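Local coordinates for protein CaaX farnesyltransferase alpha subunit Ram2 (Aspergillus fumigatus, PDB 4L9P) that forms the alpha subunit of a heterodimeric protein farnesyltransferase, which probably attaches farnesyl groups to the cysteine of CaaX proteins and may also support geranylgeranylation, at residues G17-D22 against L54-Y59; K29-N34 against L60-A65; M69-L74 against L101-N106; T89-R94 against Y123-H128. The protein carries 1 engineered substitution. All blocks are in the same frame, centred on the assembly; numbering follows the deposited sequence.

Contact 1 of 4, residues G17-D22 against L54-Y59; sequences GKYSSD and LEATSY. With EDO (1,2-ethanediol), chain G.
Glu55 and Tyr59, one turn apart on helix 51-65, hold the short helical turn 18-21 at the start of the model through a mixed polar and aromatic contact at the N-terminal edge of the helical array. The Glu55 carboxylate faces the start of that turn and takes one backbone N-H on each oxygen: Tyr19 N lies 3.0 Å from Glu55 OE1, and Ser20 N 2.9 Å from Glu55 OE2. Both donors come from above the carboxylate plane, about 48° out of it. With CG anti to its own backbone N (chi1 -177°) and the rest of the chain extended, Glu55 reaches straight across. Beside this grip, Tyr19 CB sits over one face of the Tyr59 ring, 3.7 Å from its centroid, a CH-pi contact. The two rings are slid so far apart that they barely overlap. Further out, Tyr19 CE2 meets Ala56 CB at 3.9 Å, and Tyr19 OH goes on to hydrogen-bond Asp79 of helix 71-83, while Trp25 packs edge-to-face with Tyr19. A carboxylate accepting the first N-H groups of a short helical turn resembles N-terminal capping, supplied here from another helix; it ties the N-terminal arm to an alpha-helical solenoid.

Contact 2 of 4, residues K29-N34 against L60-A65; sequences KPIELN and LRAVMA. With EDO (1,2-ethanediol), chain G.
Arg61 presents NE and NH2 together to Ile31 O, and through this grip the extended loop 29-34 is laid along helix 51-65 at the N-terminal end of the alpha-alpha solenoid that the prenyltransferase alpha subunit forms. Two nitrogens share the one carbonyl oxygen. Arg61 NE is 2.9 Å from Ile31 O with a fairly straight N-H (164°), while Arg61 NH2 is 3.1 Å from it and more bent. The oxygen lies in the guanidinium plane, at the edge; seen from the carbonyl, NE stands above its plane and NH2 within it. A bend at chi3 (-79°) turns the end of the arginine back toward the loop, and Leu33 CA comes over a face of the guanidinium.

The apolar half of the contact lies beside it. Ile31 CB packs on Arg61 CB at 3.8 Å, and Ile31 CD1 runs on to Ala62 and Ala65, while Ala62 CB lies close to Lys29 O.

In the next shell, Ile31 is held by its backbone to Ser58, which lies about one helical turn before Arg61. The other side of Arg61 serves the partner chain: Arg61 NH1 hydrogen-bonds His194 O of the beta subunit, and Asn34 N bonds His194 ND1 of that same residue. A 1,2-ethanediol, probably from the crystallisation liquor, bridges Thr57 of this chain and Asp148 of the beta subunit, and Arg61 NH1 donates to its O1 at 2.8 Å.

Contact 3 of 4, residues M69-L74 against L101-N106; sequences MSERAL and LGKDLN
The carboxylate of Glu71 is the flat group that carries charge here, and Lys103 reaches it on one oxygen: Lys103 NZ lies 2.9 Å from Glu71 OE2, on the syn lone pair, the side of the other oxygen. Glu71 OE1 is further off, 3.5 Å from Lys103 NZ, so this salt bridge is carried by OE2. Glu71 folds at chi2 (-75°), bringing the carboxylate round to the lysine, and Lys103 curls at both chi2 and chi3 to deliver its amine.

The second flat surface is backbone. Leu101 CD1 rests on the Ser70-Glu71 peptide, 3.6 Å from Ser70 C, and its other methyl, Leu101 CD2, sits 3.7 Å from Met69 O. Alongside the salt bridge, Leu74 CD2 packs on the methylenes of Lys103, 3.9 Å from Lys103 CE.

Both segments are turns at helix ends. Ser70 is the N-cap of helix 71-83, its OG accepting from Ala73 N at 3.0 Å and also hydrogen-bonding Glu68. Across the contact, Gly102 ends helix 88-100 with positive phi (61°) in a Schellman motif, and Asp104 then takes the N-cap position of helix 105-118, with a weak bond from Asn106 N. The contact therefore joins the start of one helix to the connection between the next two. It is a surface contact, an ion pair beside leucine methyls and lysine methylenes, and the close pairing of the two opposite charges probably favours the ionised form of each.

Contact 4 of 4, residues T89-R94 against Y123-H128; sequences TVWIYR and YQIWHH
Trp91 and Gln124 mark the closest backbone approach, 6.8 Å between CA atoms, of two helical segments that run nearly parallel: the axes of 89-94 and 123-128 cross at -16° and come no nearer than 10.0 Å. The indole of Trp91 lies between them. Gln124 CB lies over one face of its five-membered ring, 3.6 Å from the centroid in a CH-pi contact, and along the same indole Ile125 CG1 meets Trp91 CZ2 at 3.6 Å. At the other end, Trp91 CE3 sits over a face of the His128 imidazole, 3.5 Å from His128 CG, with the ring planes 59° apart. His128 CG is anti to the backbone N (chi1 -173°), which swings the imidazole toward helix 88-100. A water lies in the imidazole plane, 2.9 Å from His128 ND1. The polar ends are engaged further out: Trp91 NE1 with Pro85 O, both His128 NE2 and Arg94 with Glu108, and, in the modelled conformer, Gln124 NE2 with the bound peptide's backbone. This is packing between successive helical hairpins of the TPR-like prenyltransferase solenoid; helix 105-118, between the two in the chain, lays Leu112 on Trp91 and Val115 on Ile125, and helix 71-83 adds Ile81 against Trp91.

From the N terminus, contact 1 closes the first loop by bringing 17-22 back to helix 51-65, and contact 2 crosses it, since 29-34 returns to the next turns of that same helix. The two touch where Tyr59 OH packs on Pro30 CD. Contacts 3 and 4 follow in series and cross each other in turn: 69-74 pairs with the connection after helix 88-100, while 89-94 within that helix pairs with helix 123-133. Tyr93 joins the groups, packing on Leu60, Val63 and Met64 from contact 2 and on Met69 and Ala73 from contact 3. Together they tie the N-terminal arm to successive helices of the solenoid, with contacts 2 and 4 also reaching the beta subunit.

Contact 1 of 4, residues G17-D22 against L54-Y59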
# COMPACT_ATOMS: atom_id res chain seq x y z
N GLY A 17 -28.34 29.99 -11.63
CA GLY A 17 -27.03 29.40 -11.32
C GLY A 17 -26.01 30.44 -10.85
O GLY A 17 -25.88 31.49 -11.47
N LYS A 18 -25.27 30.16 -9.76
CA LYS A 18 -24.51 31.22 -9.07
C LYS A 18 -23.42 31.90 -9.89
O LYS A 18 -23.31 33.12 -9.87
CB LYS A 18 -23.90 30.75 -7.76
CG LYS A 18 -24.87 30.20 -6.75
CD LYS A 18 -24.15 29.24 -5.80
CE LYS A 18 -25.07 28.12 -5.32
NZ LYS A 18 -24.31 27.16 -4.46
N TYR A 19 -22.61 31.13 -10.58
CA TYR A 19 -21.56 31.69 -11.42
C TYR A 19 -22.12 32.34 -12.66
O TYR A 19 -21.71 33.47 -13.00
CB TYR A 19 -20.53 30.60 -11.79
CG TYR A 19 -19.77 30.14 -10.57
CD1 TYR A 19 -18.67 30.87 -10.13
CD2 TYR A 19 -20.18 29.04 -9.81
CE1 TYR A 19 -17.98 30.53 -8.99
CE2 TYR A 19 -19.46 28.67 -8.66
CZ TYR A 19 -18.36 29.42 -8.27
OH TYR A 19 -17.63 29.14 -7.13
N SER A 20 -23.07 31.69 -13.31
CA SER A 20 -23.54 32.27 -14.57
C SER A 20 -24.33 33.56 -14.38
O SER A 20 -24.43 34.34 -15.32
CB SER A 20 -24.38 31.29 -15.34
OG SER A 20 -25.38 30.80 -14.48
N SER A 21 -24.89 33.79 -13.20
CA SER A 21 -25.62 35.02 -12.98
C SER A 21 -24.75 36.15 -12.40
O SER A 21 -25.18 37.28 -12.32
CB SER A 21 -26.83 34.74 -12.09
OG SER A 21 -26.43 34.44 -10.78
N ASP A 22 -23.52 35.84 -12.02
CA ASP A 22 -22.65 36.79 -11.29
C ASP A 22 -21.88 37.61 -12.30
O ASP A 22 -21.13 37.07 -13.11
CB ASP A 22 -21.64 35.97 -10.47
CG ASP A 22 -20.86 36.81 -9.48
OD1 ASP A 22 -20.82 38.03 -9.64
OD2 ASP A 22 -20.20 36.20 -8.60
N LEU A 54 -21.81 20.77 -11.11
CA LEU A 54 -21.66 20.84 -12.57
C LEU A 54 -21.28 22.25 -12.99
O LEU A 54 -20.34 22.44 -13.78
CB LEU A 54 -22.96 20.43 -13.32
CG LEU A 54 -23.35 18.98 -13.41
CD1 LEU A 54 -24.78 18.89 -14.01
CD2 LEU A 54 -22.28 18.27 -14.27
N GLU A 55 -21.96 23.25 -12.44
CA GLU A 55 -21.68 24.62 -12.88
C GLU A 55 -20.28 25.05 -12.44
O GLU A 55 -19.48 25.55 -13.27
CB GLU A 55 -22.71 25.61 -12.31
CG GLU A 55 -22.39 26.99 -12.88
CD GLU A 55 -23.22 28.10 -12.36
OE1 GLU A 55 -23.34 28.31 -11.12
OE2 GLU A 55 -23.74 28.82 -13.20
N ALA A 56 -19.94 24.81 -11.17
CA ALA A 56 -18.63 25.25 -10.66
C ALA A 56 -17.50 24.62 -11.47
O ALA A 56 -16.51 25.27 -11.85
CB ALA A 56 -18.50 24.94 -9.13
N THR A 57 -17.60 23.31 -11.69
CA THR A 57 -16.54 22.64 -12.44
C THR A 57 -16.44 23.04 -13.90
O THR A 57 -15.35 23.00 -14.46
CB THR A 57 -16.64 21.08 -12.30
OG1 THR A 57 -17.95 20.65 -12.73
CG2 THR A 57 -16.37 20.63 -10.84
N SER A 58 -17.57 23.43 -14.52
CA SER A 58 -17.51 23.95 -15.89
C SER A 58 -16.77 25.31 -15.94
O SER A 58 -16.00 25.58 -16.87
CB SER A 58 -18.93 24.02 -16.48
OG SER A 58 -19.54 22.72 -16.47
N TYR A 59 -16.95 26.13 -14.92
CA TYR A 59 -16.14 27.37 -14.82
C TYR A 59 -14.67 27.04 -14.51
O TYR A 59 -13.76 27.70 -15.01
CB TYR A 59 -16.74 28.36 -13.76
CG TYR A 59 -17.84 29.18 -14.38
CD1 TYR A 59 -19.15 28.71 -14.43
CD2 TYR A 59 -17.54 30.35 -15.04
CE1 TYR A 59 -20.17 29.47 -15.06
CE2 TYR A 59 -18.54 31.06 -15.69
CZ TYR A 59 -19.82 30.62 -15.67
OH TYR A 59 -20.85 31.33 -16.29
C1 EDO G . -18.00 17.47 -13.51
O1 EDO G . -17.38 18.43 -14.37
C2 EDO G . -17.07 16.32 -13.24
O2 EDO G . -15.80 16.75 -12.72

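Contact 2 of 4, residues K29-N34 against L60-A65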
# COMPACT_ATOMS: atom_id res chain seq x y z
N LYS A 29 -16.57 32.23 -20.46
CA LYS A 29 -17.60 31.24 -20.77
C LYS A 29 -17.19 29.88 -20.23
O LYS A 29 -16.10 29.44 -20.51
CB LYS A 29 -17.80 31.09 -22.28
CG LYS A 29 -18.54 32.31 -22.88
CD LYS A 29 -18.54 32.31 -24.39
CE LYS A 29 -18.78 33.72 -24.92
NZ LYS A 29 -18.80 33.74 -26.42
N PRO A 30 -18.10 29.21 -19.53
CA PRO A 30 -17.77 27.90 -18.93
C PRO A 30 -17.64 26.86 -20.02
O PRO A 30 -18.18 27.04 -21.13
CB PRO A 30 -18.99 27.59 -18.05
CG PRO A 30 -20.11 28.46 -18.63
CD PRO A 30 -19.46 29.67 -19.17
N ILE A 31 -16.89 25.80 -19.74
CA ILE A 31 -16.76 24.66 -20.63
C ILE A 31 -17.58 23.49 -20.08
O ILE A 31 -17.26 22.94 -19.02
CB ILE A 31 -15.31 24.21 -20.76
CG1 ILE A 31 -14.44 25.30 -21.40
CG2 ILE A 31 -15.21 22.87 -21.57
CD1 ILE A 31 -12.99 24.87 -21.45
N GLU A 32 -18.67 23.17 -20.79
CA GLU A 32 -19.63 22.13 -20.45
C GLU A 32 -18.96 20.76 -20.33
O GLU A 32 -18.00 20.49 -21.05
CB GLU A 32 -20.65 22.09 -21.59
CG GLU A 32 -21.90 21.27 -21.34
CD GLU A 32 -22.98 21.46 -22.43
OE1 GLU A 32 -22.69 22.01 -23.51
OE2 GLU A 32 -24.12 21.04 -22.18
N LEU A 33 -19.47 19.90 -19.46
CA LEU A 33 -18.97 18.53 -19.31
C LEU A 33 -19.22 17.69 -20.55
O LEU A 33 -20.31 17.69 -21.13
CB LEU A 33 -19.64 17.86 -18.11
CG LEU A 33 -19.38 16.37 -17.91
CD1 LEU A 33 -17.91 16.12 -17.59
CD2 LEU A 33 -20.28 15.83 -16.78
N ASN A 34 -18.19 16.97 -20.96
CA ASN A 34 -18.31 15.97 -21.98
C ASN A 34 -17.83 14.67 -21.35
O ASN A 34 -16.63 14.43 -21.24
CB ASN A 34 -17.44 16.37 -23.15
CG ASN A 34 -17.43 15.36 -24.25
OD1 ASN A 34 -18.03 14.28 -24.14
ND2 ASN A 34 -16.75 15.69 -25.34
N LEU A 60 -14.42 25.98 -13.71
CA LEU A 60 -13.03 25.64 -13.43
C LEU A 60 -12.31 25.19 -14.72
O LEU A 60 -11.14 25.56 -14.96
CB LEU A 60 -13.00 24.50 -12.36
CG LEU A 60 -11.54 24.23 -11.94
CD1 LEU A 60 -10.94 25.39 -11.15
CD2 LEU A 60 -11.40 22.90 -11.14
N ARG A 61 -12.99 24.41 -15.54
CA ARG A 61 -12.38 24.02 -16.81
C ARG A 61 -11.97 25.26 -17.61
O ARG A 61 -10.89 25.31 -18.18
CB ARG A 61 -13.33 23.16 -17.66
CG ARG A 61 -13.31 21.70 -17.25
CD ARG A 61 -14.08 20.81 -18.26
NE ARG A 61 -15.48 20.96 -17.97
CZ ARG A 61 -16.19 20.23 -17.12
NH1 ARG A 61 -15.71 19.14 -16.50
NH2 ARG A 61 -17.44 20.58 -16.95
N ALA A 62 -12.84 26.27 -17.64
CA ALA A 62 -12.53 27.47 -18.41
C ALA A 62 -11.36 28.25 -17.84
O ALA A 62 -10.50 28.71 -18.59
CB ALA A 62 -13.80 28.39 -18.47
N VAL A 63 -11.34 28.48 -16.53
CA VAL A 63 -10.22 29.23 -15.97
C VAL A 63 -8.90 28.49 -16.13
O VAL A 63 -7.87 29.12 -16.40
CB VAL A 63 -10.45 29.75 -14.51
CG1 VAL A 63 -11.53 30.83 -14.53
CG2 VAL A 63 -10.82 28.65 -13.53
N MET A 64 -8.91 27.16 -15.93
CA MET A 64 -7.66 26.46 -16.05
C MET A 64 -7.17 26.44 -17.52
O MET A 64 -5.97 26.56 -17.78
CB MET A 64 -7.83 25.03 -15.52
CG MET A 64 -8.02 25.00 -14.00
SD MET A 64 -8.02 23.34 -13.31
CE MET A 64 -9.25 22.54 -14.29
N ALA A 65 -8.09 26.31 -18.46
CA ALA A 65 -7.72 26.35 -19.87
C ALA A 65 -7.08 27.71 -20.25
O ALA A 65 -6.19 27.77 -21.11
CB ALA A 65 -8.97 26.09 -20.75
C1 EDO G . -18.00 17.47 -13.51
O1 EDO G . -17.38 18.43 -14.37
C2 EDO G . -17.07 16.32 -13.24
O2 EDO G . -15.80 16.75 -12.72

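Contact 3 of 4, residues M69-L74 against L101-N106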
# COMPACT_ATOMS: atom_id res chain seq x y z
N MET A 69 -4.95 33.32 -13.37
CA MET A 69 -4.50 33.50 -11.99
C MET A 69 -5.20 34.71 -11.47
O MET A 69 -4.84 35.84 -11.83
CB MET A 69 -2.98 33.71 -11.93
CG MET A 69 -2.13 32.58 -12.59
SD MET A 69 -2.07 31.09 -11.59
CE MET A 69 -3.06 30.00 -12.56
N SER A 70 -6.24 34.53 -10.67
CA SER A 70 -7.08 35.65 -10.29
C SER A 70 -7.74 35.39 -8.95
O SER A 70 -7.86 34.24 -8.50
CB SER A 70 -8.16 35.82 -11.35
OG SER A 70 -9.12 34.77 -11.26
N GLU A 71 -8.20 36.42 -8.31
CA GLU A 71 -8.98 36.26 -7.10
C GLU A 71 -10.28 35.48 -7.31
O GLU A 71 -10.66 34.65 -6.44
CB GLU A 71 -9.29 37.63 -6.47
CG GLU A 71 -8.05 38.36 -5.99
CD GLU A 71 -7.48 37.80 -4.71
OE1 GLU A 71 -8.13 36.96 -4.04
OE2 GLU A 71 -6.35 38.21 -4.35
N ARG A 72 -11.01 35.72 -8.40
CA ARG A 72 -12.22 34.96 -8.63
C ARG A 72 -11.90 33.46 -8.76
O ARG A 72 -12.64 32.63 -8.26
CB ARG A 72 -13.06 35.48 -9.83
CG ARG A 72 -12.43 35.30 -11.19
CD ARG A 72 -13.39 35.79 -12.33
NE ARG A 72 -12.72 35.55 -13.58
CZ ARG A 72 -13.10 36.07 -14.72
NH1 ARG A 72 -14.20 36.85 -14.73
NH2 ARG A 72 -12.41 35.81 -15.82
N ALA A 73 -10.83 33.14 -9.48
CA ALA A 73 -10.44 31.73 -9.65
C ALA A 73 -10.08 31.14 -8.31
O ALA A 73 -10.42 29.96 -8.03
CB ALA A 73 -9.27 31.63 -10.63
N LEU A 74 -9.41 31.91 -7.46
CA LEU A 74 -9.07 31.41 -6.13
C LEU A 74 -10.34 31.07 -5.33
O LEU A 74 -10.46 29.99 -4.73
CB LEU A 74 -8.13 32.39 -5.40
CG LEU A 74 -7.65 31.96 -4.00
CD1 LEU A 74 -6.75 30.69 -4.10
CD2 LEU A 74 -6.90 33.14 -3.34
N LEU A 101 -0.26 35.08 -7.28
CA LEU A 101 -0.80 36.35 -6.79
C LEU A 101 -0.10 36.88 -5.55
O LEU A 101 -0.45 37.96 -5.05
CB LEU A 101 -2.29 36.22 -6.49
CG LEU A 101 -3.17 35.86 -7.67
CD1 LEU A 101 -4.63 35.82 -7.21
CD2 LEU A 101 -2.98 36.84 -8.84
N GLY A 102 0.90 36.14 -5.05
CA GLY A 102 1.57 36.57 -3.84
C GLY A 102 0.61 36.63 -2.67
O GLY A 102 0.68 37.56 -1.85
N LYS A 103 -0.31 35.66 -2.58
CA LYS A 103 -1.26 35.69 -1.46
C LYS A 103 -0.55 35.44 -0.12
O LYS A 103 0.51 34.79 -0.04
CB LYS A 103 -2.30 34.55 -1.66
CG LYS A 103 -3.13 34.74 -2.95
CD LYS A 103 -3.93 36.11 -2.94
CE LYS A 103 -4.95 36.15 -1.76
NZ LYS A 103 -5.65 37.49 -1.64
N ASP A 104 -1.18 35.89 0.95
CA ASP A 104 -0.66 35.69 2.31
C ASP A 104 -0.87 34.20 2.67
O ASP A 104 -2.01 33.72 2.81
CB ASP A 104 -1.51 36.59 3.25
CG ASP A 104 -1.05 36.56 4.71
OD1 ASP A 104 -0.68 35.48 5.23
OD2 ASP A 104 -1.02 37.63 5.36
N LEU A 105 0.23 33.49 2.82
CA LEU A 105 0.08 32.05 3.09
C LEU A 105 -0.15 31.77 4.55
O LEU A 105 -0.59 30.63 4.86
CB LEU A 105 1.32 31.31 2.59
CG LEU A 105 1.60 31.46 1.06
CD1 LEU A 105 2.73 30.53 0.63
CD2 LEU A 105 0.35 31.24 0.19
N ASN A 106 0.07 32.72 5.46
CA ASN A 106 -0.39 32.53 6.83
C ASN A 106 -1.89 32.41 6.84
O ASN A 106 -2.46 31.54 7.55
CB ASN A 106 -0.01 33.71 7.75
CG ASN A 106 1.47 33.82 7.96
OD1 ASN A 106 2.17 32.81 8.06
ND2 ASN A 106 1.97 35.06 8.02

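Contact 4 of 4, residues T89-R94 against Y123-H128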
# COMPACT_ATOMS: atom_id res chain seq x y z
N THR A 89 -7.11 17.84 -8.83
CA THR A 89 -6.73 18.91 -9.79
C THR A 89 -6.97 20.32 -9.17
O THR A 89 -6.13 21.20 -9.30
CB THR A 89 -7.57 18.80 -11.05
OG1 THR A 89 -7.34 17.52 -11.66
CG2 THR A 89 -7.21 19.90 -12.08
N VAL A 90 -8.09 20.50 -8.48
CA VAL A 90 -8.40 21.88 -8.03
C VAL A 90 -7.41 22.33 -6.96
O VAL A 90 -7.07 23.51 -6.87
CB VAL A 90 -9.85 21.97 -7.54
CG1 VAL A 90 -10.06 21.35 -6.19
CG2 VAL A 90 -10.27 23.46 -7.43
N TRP A 91 -6.87 21.40 -6.14
CA TRP A 91 -5.87 21.81 -5.14
C TRP A 91 -4.57 22.26 -5.81
O TRP A 91 -3.93 23.23 -5.38
CB TRP A 91 -5.54 20.60 -4.24
CG TRP A 91 -6.56 20.28 -3.23
CD1 TRP A 91 -7.58 19.32 -3.30
CD2 TRP A 91 -6.71 20.94 -1.99
NE1 TRP A 91 -8.33 19.36 -2.13
CE2 TRP A 91 -7.82 20.34 -1.32
CE3 TRP A 91 -6.05 22.00 -1.37
CZ2 TRP A 91 -8.20 20.73 -0.04
CZ3 TRP A 91 -6.45 22.39 -0.09
CH2 TRP A 91 -7.50 21.75 0.56
N ILE A 92 -4.14 21.52 -6.83
CA ILE A 92 -2.92 21.92 -7.50
C ILE A 92 -3.08 23.28 -8.19
O ILE A 92 -2.17 24.14 -8.10
CB ILE A 92 -2.51 20.85 -8.53
CG1 ILE A 92 -2.16 19.57 -7.75
CG2 ILE A 92 -1.35 21.32 -9.44
CD1 ILE A 92 -2.24 18.41 -8.54
N TYR A 93 -4.24 23.51 -8.81
CA TYR A 93 -4.48 24.81 -9.44
C TYR A 93 -4.56 25.91 -8.35
O TYR A 93 -4.01 27.00 -8.53
CB TYR A 93 -5.77 24.70 -10.24
CG TYR A 93 -6.18 25.96 -10.93
CD1 TYR A 93 -5.34 26.61 -11.75
CD2 TYR A 93 -7.48 26.46 -10.74
CE1 TYR A 93 -5.77 27.84 -12.42
CE2 TYR A 93 -7.93 27.60 -11.35
CZ TYR A 93 -7.07 28.30 -12.20
OH TYR A 93 -7.58 29.46 -12.79
N ARG A 94 -5.20 25.64 -7.22
CA ARG A 94 -5.23 26.60 -6.11
C ARG A 94 -3.83 27.02 -5.71
O ARG A 94 -3.57 28.20 -5.53
CB ARG A 94 -6.02 26.02 -4.91
CG ARG A 94 -6.07 26.96 -3.73
CD ARG A 94 -6.95 26.39 -2.59
NE ARG A 94 -7.05 27.36 -1.50
CZ ARG A 94 -8.03 28.24 -1.39
NH1 ARG A 94 -8.97 28.29 -2.33
NH2 ARG A 94 -8.03 29.09 -0.35
N TYR A 123 -5.20 12.76 0.82
CA TYR A 123 -3.85 13.09 0.33
C TYR A 123 -3.63 14.56 0.02
O TYR A 123 -2.53 15.10 0.27
CB TYR A 123 -3.55 12.31 -0.93
CG TYR A 123 -3.09 10.88 -0.71
CD1 TYR A 123 -4.02 9.84 -0.67
CD2 TYR A 123 -1.72 10.58 -0.51
CE1 TYR A 123 -3.60 8.50 -0.55
CE2 TYR A 123 -1.35 9.22 -0.34
CZ TYR A 123 -2.31 8.24 -0.36
OH TYR A 123 -1.94 6.89 -0.21
N GLN A 124 -4.67 15.24 -0.48
CA GLN A 124 -4.51 16.55 -1.07
C GLN A 124 -4.28 17.56 0.03
O GLN A 124 -3.40 18.41 -0.10
CB GLN A 124 -5.80 16.92 -1.82
CG GLN A 124 -5.96 16.19 -3.18
CD GLN A 124 -6.23 14.73 -3.01
OE1 GLN A 124 -7.16 14.34 -2.30
NE2 GLN A 124 -5.42 13.90 -3.68
N ILE A 125 -5.06 17.47 1.12
CA ILE A 125 -4.96 18.55 2.11
C ILE A 125 -3.55 18.59 2.73
O ILE A 125 -2.98 19.64 3.03
CB ILE A 125 -6.01 18.24 3.24
CG1 ILE A 125 -7.40 18.62 2.73
CG2 ILE A 125 -5.68 18.90 4.60
CD1 ILE A 125 -8.52 17.98 3.64
N TRP A 126 -2.96 17.42 2.92
CA TRP A 126 -1.66 17.31 3.56
C TRP A 126 -0.51 17.50 2.59
O TRP A 126 0.53 18.05 2.97
CB TRP A 126 -1.56 16.01 4.40
CG TRP A 126 -2.54 16.17 5.54
CD1 TRP A 126 -3.86 15.76 5.61
CD2 TRP A 126 -2.30 16.94 6.72
NE1 TRP A 126 -4.46 16.28 6.74
CE2 TRP A 126 -3.52 17.00 7.44
CE3 TRP A 126 -1.18 17.61 7.22
CZ2 TRP A 126 -3.62 17.70 8.65
CZ3 TRP A 126 -1.28 18.29 8.40
CH2 TRP A 126 -2.50 18.33 9.13
N HIS A 127 -0.71 17.12 1.33
CA HIS A 127 0.24 17.52 0.29
C HIS A 127 0.23 19.06 0.11
O HIS A 127 1.29 19.69 0.06
CB HIS A 127 -0.01 16.83 -1.05
CG HIS A 127 0.98 17.27 -2.07
ND1 HIS A 127 2.32 17.00 -1.95
CD2 HIS A 127 0.84 18.02 -3.20
CE1 HIS A 127 2.98 17.56 -2.96
NE2 HIS A 127 2.10 18.18 -3.74
N HIS A 128 -0.96 19.68 0.10
CA HIS A 128 -1.06 21.13 -0.10
C HIS A 128 -0.34 21.81 1.05
O HIS A 128 0.36 22.82 0.85
CB HIS A 128 -2.54 21.51 -0.11
CG HIS A 128 -2.79 22.94 -0.46
ND1 HIS A 128 -2.59 23.42 -1.74
CD2 HIS A 128 -3.32 23.95 0.27
CE1 HIS A 128 -2.95 24.71 -1.77
NE2 HIS A 128 -3.40 25.06 -0.56
O HOH W 1 -1.45 21.50 -3.64